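Local coordinates for thiosulfate sulfurtransferase/rhodanese-like domain-containing protein 1 (Homo sapiens, PDB 6BEV) that transfers the sulfane sulfur of thiosulfate to glutathione, giving S-sulfanylglutathione, a central intermediate of hydrogen sulfide metabolism, at residues 99-104 against 126-131; 42-47 against 61-66; 86-91 against 115-120. All coordinates share one frame; numbering follows the deposited sequence.

Contact 1 (99-104 against 126-131); sequences CQMGKR and AYREWL
Ala126 presses its CB into the turn that follows Cys99. This methyl marks the tight, buried part of the contact. It meets Cys99 O at 3.3 Å and packs against the backbone of Gln100, Met101 and Gly102. Beside it, Tyr127 N gives a hydrogen bond of 2.9 Å to Cys99 O, in the carbonyl plane. Arg128 N bonds to Gln100 O at 3.1 Å. Two successive carbonyls of the active-site loop are thus held by the first turn of helix 126-133.

The outer side is looser and built from long side chains. Arg128 runs extended from CG to NE, alongside Gln100 and pointing the same way. Gln100 CG lies over one face of the guanidinium, 3.7 Å from Arg128 NE. Met101 CB approaches the same group obliquely. The Gln100 chain bends at chi2 (-74°), and its OE1 accepts a 2.9 Å bond from Arg104 NH2. Arg104 also forms a salt bridge with Glu51.

Cys99 is the residue that carries the persulfide intermediate. Its CB points away from 126-131, and its SG receives weak bonds from Met101 N and Gly102 N. The two carbonyl bonds therefore tie the chain at the persulfide cysteine to helix 126-133, while backbone N-H groups of the same loop face the sulfur.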
# COMPACT_ATOMS: atom_id res chain seq x y z
N CYS A 99 1.72 -6.96 1.74
CA CYS A 99 2.04 -7.58 3.02
C CYS A 99 3.38 -8.31 2.88
O CYS A 99 4.20 -7.89 2.06
CB CYS A 99 0.90 -8.47 3.52
SG CYS A 99 0.58 -9.89 2.45
N GLN A 100 3.65 -9.37 3.65
CA GLN A 100 4.93 -10.07 3.51
C GLN A 100 4.89 -11.21 2.49
O GLN A 100 5.95 -11.63 2.03
CB GLN A 100 5.50 -10.57 4.85
CG GLN A 100 5.04 -11.94 5.36
CD GLN A 100 3.61 -11.95 5.89
OE1 GLN A 100 2.72 -11.24 5.41
NE2 GLN A 100 3.38 -12.77 6.91
N MET A 101 3.69 -11.69 2.11
CA MET A 101 3.60 -12.83 1.20
C MET A 101 2.46 -12.76 0.19
O MET A 101 2.32 -13.68 -0.62
CB MET A 101 3.57 -14.16 1.99
CG MET A 101 2.50 -14.28 3.06
SD MET A 101 0.84 -14.50 2.42
CE MET A 101 0.98 -16.09 1.61
N GLY A 102 1.68 -11.67 0.17
CA GLY A 102 0.74 -11.38 -0.90
C GLY A 102 -0.72 -11.36 -0.47
O GLY A 102 -1.51 -10.61 -1.05
N LYS A 103 -1.11 -12.19 0.50
CA LYS A 103 -2.52 -12.43 0.74
C LYS A 103 -3.24 -11.22 1.33
O LYS A 103 -4.35 -10.89 0.90
CB LYS A 103 -2.70 -13.65 1.63
CG LYS A 103 -2.60 -14.93 0.83
CD LYS A 103 -2.96 -16.17 1.62
CE LYS A 103 -2.96 -17.37 0.68
NZ LYS A 103 -3.29 -18.65 1.36
N ARG A 104 -2.65 -10.58 2.35
CA ARG A 104 -3.28 -9.38 2.89
C ARG A 104 -3.17 -8.20 1.93
O ARG A 104 -4.08 -7.37 1.85
CB ARG A 104 -2.71 -9.04 4.28
CG ARG A 104 -3.20 -9.97 5.37
CD ARG A 104 -2.53 -9.71 6.72
NE ARG A 104 -1.12 -10.09 6.68
CZ ARG A 104 -0.23 -9.83 7.64
NH1 ARG A 104 -0.59 -9.15 8.72
NH2 ARG A 104 1.03 -10.24 7.50
N ALA A 126 5.61 -8.99 -2.74
CA ALA A 126 5.47 -8.66 -1.32
C ALA A 126 6.80 -8.46 -0.59
O ALA A 126 7.87 -8.47 -1.21
CB ALA A 126 4.58 -9.71 -0.63
N TYR A 127 6.74 -8.24 0.73
CA TYR A 127 7.95 -7.84 1.46
C TYR A 127 9.03 -8.92 1.44
O TYR A 127 10.22 -8.60 1.38
CB TYR A 127 7.56 -7.43 2.88
CG TYR A 127 8.65 -6.90 3.79
CD1 TYR A 127 9.45 -5.81 3.44
CD2 TYR A 127 8.84 -7.47 5.04
CE1 TYR A 127 10.43 -5.34 4.31
CE2 TYR A 127 9.80 -7.00 5.90
CZ TYR A 127 10.59 -5.93 5.55
OH TYR A 127 11.55 -5.48 6.43
N ARG A 128 8.66 -10.20 1.47
CA ARG A 128 9.72 -11.21 1.42
C ARG A 128 10.48 -11.14 0.10
O ARG A 128 11.70 -11.29 0.09
CB ARG A 128 9.19 -12.61 1.67
CG ARG A 128 8.82 -12.90 3.11
CD ARG A 128 8.18 -14.26 3.21
NE ARG A 128 7.60 -14.52 4.52
CZ ARG A 128 6.62 -15.39 4.73
NH1 ARG A 128 6.10 -16.08 3.72
NH2 ARG A 128 6.15 -15.56 5.96
N GLU A 129 9.79 -10.90 -1.03
CA GLU A 129 10.50 -10.73 -2.29
C GLU A 129 11.33 -9.46 -2.26
O GLU A 129 12.47 -9.47 -2.73
CB GLU A 129 9.57 -10.69 -3.50
CG GLU A 129 10.34 -10.43 -4.82
CD GLU A 129 9.43 -10.38 -6.03
OE1 GLU A 129 8.81 -9.32 -6.27
OE2 GLU A 129 9.34 -11.41 -6.73
N TRP A 130 10.77 -8.38 -1.72
CA TRP A 130 11.54 -7.15 -1.60
C TRP A 130 12.88 -7.43 -0.92
O TRP A 130 13.93 -6.96 -1.35
CB TRP A 130 10.72 -6.15 -0.80
CG TRP A 130 11.38 -4.86 -0.71
CD1 TRP A 130 12.24 -4.43 0.28
CD2 TRP A 130 11.30 -3.81 -1.65
NE1 TRP A 130 12.69 -3.17 -0.02
CE2 TRP A 130 12.13 -2.77 -1.20
CE3 TRP A 130 10.58 -3.64 -2.84
CZ2 TRP A 130 12.25 -1.56 -1.88
CZ3 TRP A 130 10.71 -2.44 -3.53
CH2 TRP A 130 11.54 -1.42 -3.04
N LEU A 131 12.83 -8.17 0.19
CA LEU A 131 14.05 -8.48 0.94
C LEU A 131 14.98 -9.40 0.16
O LEU A 131 16.20 -9.28 0.28
CB LEU A 131 13.68 -9.14 2.26
CG LEU A 131 12.99 -8.24 3.29
CD1 LEU A 131 12.47 -9.11 4.41
CD2 LEU A 131 13.94 -7.18 3.83

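Contact 2 (42-47 against 61-66); sequences RLFDVR and LNIPVS
Asn62 reaches across to the end of strand 42-45 and bridges the carbonyls of Asp45, the last residue of that strand, and Arg47, in the loop beyond. Its CB lies 4.1 Å from Asp45 O. CG is anti to the backbone N (chi1 180°), which carries the amide back toward the other chain segment. At the tip, ND2 gives one hydrogen to Asp45 O (2.9 Å) and the other to Arg47 O (3.0 Å). Both acceptors lie in the amide plane, so the two bonds fix the rotation of the group. Ile63 N reaches Asp45 O from the opposite face of the carbonyl plane, so that oxygen is gripped twice.

The strands pair in parallel. Leu61 N bonds to Leu43 O, and Asp45 N bonds to Leu61 O at 2.8 Å. Past the strand ends, Val65 N continues the link to Val46 O. On the face of Phe44 and Leu61, the ring meets Leu61 CD2 and, at 3.8 Å from Phe44 CD1, Ile63 CD1.

Asp45 and Arg47 form a side-on, two-nitrogen salt bridge, with Asp45 OD1 also closing an Asx turn to Arg47 N. Thr56 OG1 bonds to Asp45 OD2. The Arg47 side chain touches that of Cys99.

This is the strand pairing of a beta-alpha-beta unit. Helix 49-53 packs on the Asp45 and Asn62 side, strand 95-98 flanks strand 42-45 on its other edge, and helix 103-114 meets Val46 and Val65.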
# COMPACT_ATOMS: atom_id res chain seq x y z
N ARG A 42 2.68 5.41 -4.34
CA ARG A 42 2.60 5.48 -2.90
C ARG A 42 2.47 4.06 -2.38
O ARG A 42 1.75 3.26 -2.97
CB ARG A 42 1.36 6.26 -2.47
CG ARG A 42 1.52 7.74 -2.42
CD ARG A 42 0.29 8.34 -1.74
NE ARG A 42 0.29 8.30 -0.27
CZ ARG A 42 -0.67 8.85 0.49
NH1 ARG A 42 -1.70 9.45 -0.06
NH2 ARG A 42 -0.61 8.79 1.82
N LEU A 43 3.15 3.77 -1.29
CA LEU A 43 3.20 2.43 -0.72
C LEU A 43 2.40 2.38 0.57
O LEU A 43 2.53 3.25 1.43
CB LEU A 43 4.65 2.07 -0.37
CG LEU A 43 5.57 1.70 -1.53
CD1 LEU A 43 7.03 1.78 -1.10
CD2 LEU A 43 5.23 0.32 -2.02
N PHE A 44 1.66 1.29 0.74
CA PHE A 44 0.88 1.01 1.94
C PHE A 44 1.20 -0.40 2.41
O PHE A 44 0.87 -1.37 1.72
CB PHE A 44 -0.62 1.15 1.67
CG PHE A 44 -1.01 2.50 1.15
CD1 PHE A 44 -1.36 3.51 2.02
CD2 PHE A 44 -1.01 2.77 -0.20
CE1 PHE A 44 -1.69 4.77 1.55
CE2 PHE A 44 -1.33 4.03 -0.67
CZ PHE A 44 -1.69 5.02 0.20
N ASP A 45 1.82 -0.50 3.59
CA ASP A 45 2.11 -1.78 4.24
C ASP A 45 0.87 -2.14 5.04
O ASP A 45 0.50 -1.42 5.98
CB ASP A 45 3.32 -1.59 5.17
CG ASP A 45 3.82 -2.89 5.79
OD1 ASP A 45 3.04 -3.85 5.95
OD2 ASP A 45 5.01 -2.92 6.13
N VAL A 46 0.18 -3.20 4.64
CA VAL A 46 -1.09 -3.57 5.27
C VAL A 46 -0.92 -4.67 6.31
O VAL A 46 -1.92 -5.26 6.75
CB VAL A 46 -2.18 -3.89 4.23
CG1 VAL A 46 -2.38 -2.71 3.31
CG2 VAL A 46 -1.87 -5.16 3.46
N ARG A 47 0.31 -4.95 6.72
CA ARG A 47 0.54 -5.84 7.84
C ARG A 47 0.18 -5.14 9.16
O ARG A 47 -0.18 -3.97 9.20
CB ARG A 47 1.99 -6.28 7.85
CG ARG A 47 2.39 -7.05 6.59
CD ARG A 47 3.84 -7.44 6.60
NE ARG A 47 4.68 -6.26 6.63
CZ ARG A 47 5.91 -6.20 7.10
NH1 ARG A 47 6.51 -7.30 7.56
NH2 ARG A 47 6.54 -5.05 7.08
N LEU A 61 3.61 3.59 4.13
CA LEU A 61 2.72 3.97 5.23
C LEU A 61 2.01 2.72 5.74
O LEU A 61 1.44 1.97 4.95
CB LEU A 61 1.68 4.95 4.71
CG LEU A 61 0.65 5.40 5.74
CD1 LEU A 61 1.31 6.16 6.87
CD2 LEU A 61 -0.42 6.24 5.07
N ASN A 62 2.04 2.49 7.05
CA ASN A 62 1.39 1.31 7.62
C ASN A 62 -0.09 1.60 7.87
O ASN A 62 -0.44 2.40 8.75
CB ASN A 62 2.11 0.93 8.91
CG ASN A 62 1.53 -0.29 9.60
OD1 ASN A 62 1.55 -0.36 10.82
ND2 ASN A 62 1.02 -1.25 8.85
N ILE A 63 -0.95 0.93 7.11
CA ILE A 63 -2.38 0.88 7.38
C ILE A 63 -2.74 -0.59 7.42
O ILE A 63 -2.95 -1.22 6.37
CB ILE A 63 -3.26 1.60 6.34
CG1 ILE A 63 -2.79 3.03 6.13
CG2 ILE A 63 -4.70 1.55 6.81
CD1 ILE A 63 -3.58 3.79 5.08
N PRO A 64 -2.77 -1.20 8.60
CA PRO A 64 -3.13 -2.62 8.68
C PRO A 64 -4.43 -2.89 7.93
O PRO A 64 -5.35 -2.07 7.94
CB PRO A 64 -3.29 -2.86 10.18
CG PRO A 64 -2.35 -1.87 10.82
CD PRO A 64 -2.45 -0.64 9.93
N VAL A 65 -4.50 -4.06 7.30
CA VAL A 65 -5.68 -4.34 6.49
C VAL A 65 -6.96 -4.25 7.31
O VAL A 65 -8.00 -3.82 6.80
CB VAL A 65 -5.52 -5.68 5.74
CG1 VAL A 65 -5.50 -6.87 6.70
CG2 VAL A 65 -6.59 -5.82 4.66
N SER A 66 -6.91 -4.60 8.60
CA SER A 66 -8.09 -4.50 9.45
C SER A 66 -8.52 -3.06 9.72
O SER A 66 -9.66 -2.83 10.16
CB SER A 66 -7.83 -5.18 10.79
OG SER A 66 -6.71 -4.60 11.44

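Contact 3 (86-91 against 115-120); sequences EKPKLE and LGYTGA
This is a loop-to-loop contact in which Tyr117 and Leu90 carry most of the packing. The loop of 86-91 leads from helix 76-83 to strand 95-98. The loop of 115-120 leads from helix 103-114 to strand 120-122. Both strands belong to the parallel sheet, so the contact lies at one end of it, away from the active site.

Leu90 was modelled in two conformers. In the one described here, its CD1 lies over one face of the Tyr117 ring, 3.8 Å from the centroid and 25° off the ring normal, a CH-pi contact. The methyl is offset toward the rim. The two side chains cross at about a right angle. Tyr117 CG is anti to the carbonyl carbon (chi1 -67°), which turns the ring toward 86-91. Pro88 O lies at the ring edge, near its plane, 3.6 Å from Tyr117 CE2. The extended Lys87 chain crosses the hydroxyl end, with its CE beside Tyr117 OH. The ammonium of Lys87 bonds to the carbonyls of Leu72 and Met74.

Gly116 is the C-prime residue of a Schellman motif that ends helix 103-114. Tyr117 follows at once, at the centre of an inverse gamma turn, and a type I turn runs from Tyr117 to Ala120. In the same conformer Leu90 CG lies 3.5 Å from Gly116 O.

Water 2 joins the two backbones. It donates to Leu90 O (2.9 Å) and accepts from Gly119 N. Water 1 donates to Pro88 O at 2.7 Å and has a weak link to Tyr117 OH. Leu72 of helix 65-73 and Leu95 of strand 95-98 also touch both Pro88 and Tyr117.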
# COMPACT_ATOMS: atom_id res chain seq x y z
N GLU A 86 -1.31 12.33 4.08
CA GLU A 86 -2.52 12.79 3.40
C GLU A 86 -3.32 11.60 2.88
O GLU A 86 -2.77 10.64 2.32
CB GLU A 86 -2.14 13.72 2.25
CG GLU A 86 -3.33 14.40 1.57
CD GLU A 86 -2.90 15.48 0.58
OE1 GLU A 86 -2.24 16.45 0.99
OE2 GLU A 86 -3.23 15.35 -0.62
N LYS A 87 -4.63 11.66 3.04
CA LYS A 87 -5.50 10.60 2.55
C LYS A 87 -5.39 10.51 1.03
O LYS A 87 -5.43 11.53 0.35
CB LYS A 87 -6.96 10.90 2.94
CG LYS A 87 -7.91 9.75 2.64
CD LYS A 87 -9.36 10.08 2.95
CE LYS A 87 -10.23 8.88 2.69
NZ LYS A 87 -11.67 9.18 2.83
N PRO A 88 -5.27 9.31 0.47
CA PRO A 88 -5.29 9.20 -0.99
C PRO A 88 -6.64 9.61 -1.56
O PRO A 88 -7.67 9.57 -0.89
CB PRO A 88 -5.05 7.70 -1.23
CG PRO A 88 -5.49 7.04 0.02
CD PRO A 88 -5.18 8.00 1.12
N LYS A 89 -6.63 9.98 -2.83
CA LYS A 89 -7.82 10.38 -3.57
C LYS A 89 -8.19 9.28 -4.56
O LYS A 89 -7.33 8.51 -4.99
CB LYS A 89 -7.56 11.69 -4.31
CG LYS A 89 -7.17 12.84 -3.38
CD LYS A 89 -6.78 14.11 -4.13
CE LYS A 89 -5.55 13.92 -5.01
NZ LYS A 89 -4.34 13.34 -4.32
N LEU A 90 -9.48 9.21 -4.89
CA LEU A 90 -9.96 8.12 -5.74
C LEU A 90 -9.28 8.13 -7.09
O LEU A 90 -9.15 7.07 -7.73
CB LEU A 90 -11.47 8.20 -5.94
CG LEU A 90 -12.32 7.41 -4.95
CD1 LEU A 90 -12.22 8.01 -3.57
CD2 LEU A 90 -13.77 7.35 -5.43
N GLU A 91 -8.88 9.30 -7.57
CA GLU A 91 -8.22 9.42 -8.86
C GLU A 91 -6.72 9.15 -8.80
O GLU A 91 -6.04 9.33 -9.83
CB GLU A 91 -8.48 10.81 -9.44
CG GLU A 91 -7.86 11.95 -8.65
CD GLU A 91 -8.82 12.57 -7.63
OE1 GLU A 91 -9.83 11.92 -7.23
OE2 GLU A 91 -8.56 13.72 -7.22
N LEU A 115 -14.06 0.36 -3.10
CA LEU A 115 -14.48 1.66 -2.61
C LEU A 115 -14.21 2.77 -3.61
O LEU A 115 -14.44 3.95 -3.30
CB LEU A 115 -13.83 1.95 -1.26
CG LEU A 115 -14.25 1.00 -0.13
CD1 LEU A 115 -13.43 1.27 1.12
CD2 LEU A 115 -15.73 1.11 0.18
N GLY A 116 -13.76 2.42 -4.81
CA GLY A 116 -13.61 3.37 -5.89
C GLY A 116 -12.19 3.80 -6.19
O GLY A 116 -12.00 4.64 -7.08
N TYR A 117 -11.19 3.24 -5.51
CA TYR A 117 -9.79 3.62 -5.74
C TYR A 117 -9.25 2.80 -6.91
O TYR A 117 -8.66 1.74 -6.75
CB TYR A 117 -8.96 3.43 -4.47
CG TYR A 117 -9.36 4.39 -3.38
CD1 TYR A 117 -10.46 4.13 -2.56
CD2 TYR A 117 -8.69 5.59 -3.19
CE1 TYR A 117 -10.86 5.01 -1.59
CE2 TYR A 117 -9.09 6.48 -2.21
CZ TYR A 117 -10.18 6.19 -1.41
OH TYR A 117 -10.57 7.08 -0.44
N THR A 118 -9.46 3.34 -8.11
CA THR A 118 -9.11 2.62 -9.33
C THR A 118 -7.61 2.46 -9.51
O THR A 118 -7.19 1.63 -10.33
CB THR A 118 -9.68 3.34 -10.55
OG1 THR A 118 -9.21 4.69 -10.57
CG2 THR A 118 -11.20 3.36 -10.53
N GLY A 119 -6.80 3.21 -8.77
CA GLY A 119 -5.36 3.12 -8.80
C GLY A 119 -4.75 2.13 -7.84
O GLY A 119 -3.52 2.01 -7.79
N ALA A 120 -5.57 1.40 -7.09
CA ALA A 120 -5.04 0.43 -6.14
C ALA A 120 -4.45 -0.77 -6.87
O ALA A 120 -5.07 -1.34 -7.77
CB ALA A 120 -6.16 -0.03 -5.21
O HOH W 1 -10.23 10.49 -1.00
O HOH W 2 -7.10 5.24 -6.86

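Overall arrangement
From the N terminus, contact 2 comes first. It closes the short loop that holds helix 49-53 and joins neighbouring strands of the sheet. The chain then passes through helices 65-73 and 76-83 and enters 86-91, the first half of contact 3. Contact 1 opens at 99-104, before contact 3 closes at 115-120 and contact 1 closes at 126-131. Contacts 1 and 3 therefore cross, yet they lie on opposite sides of the chain's centre and do not touch. Contact 2 lies nearer the centre and touches both. Arg47 packs on Gln100, Arg104 and Tyr127, while Arg42 NH1 probably bonds to Glu86 O.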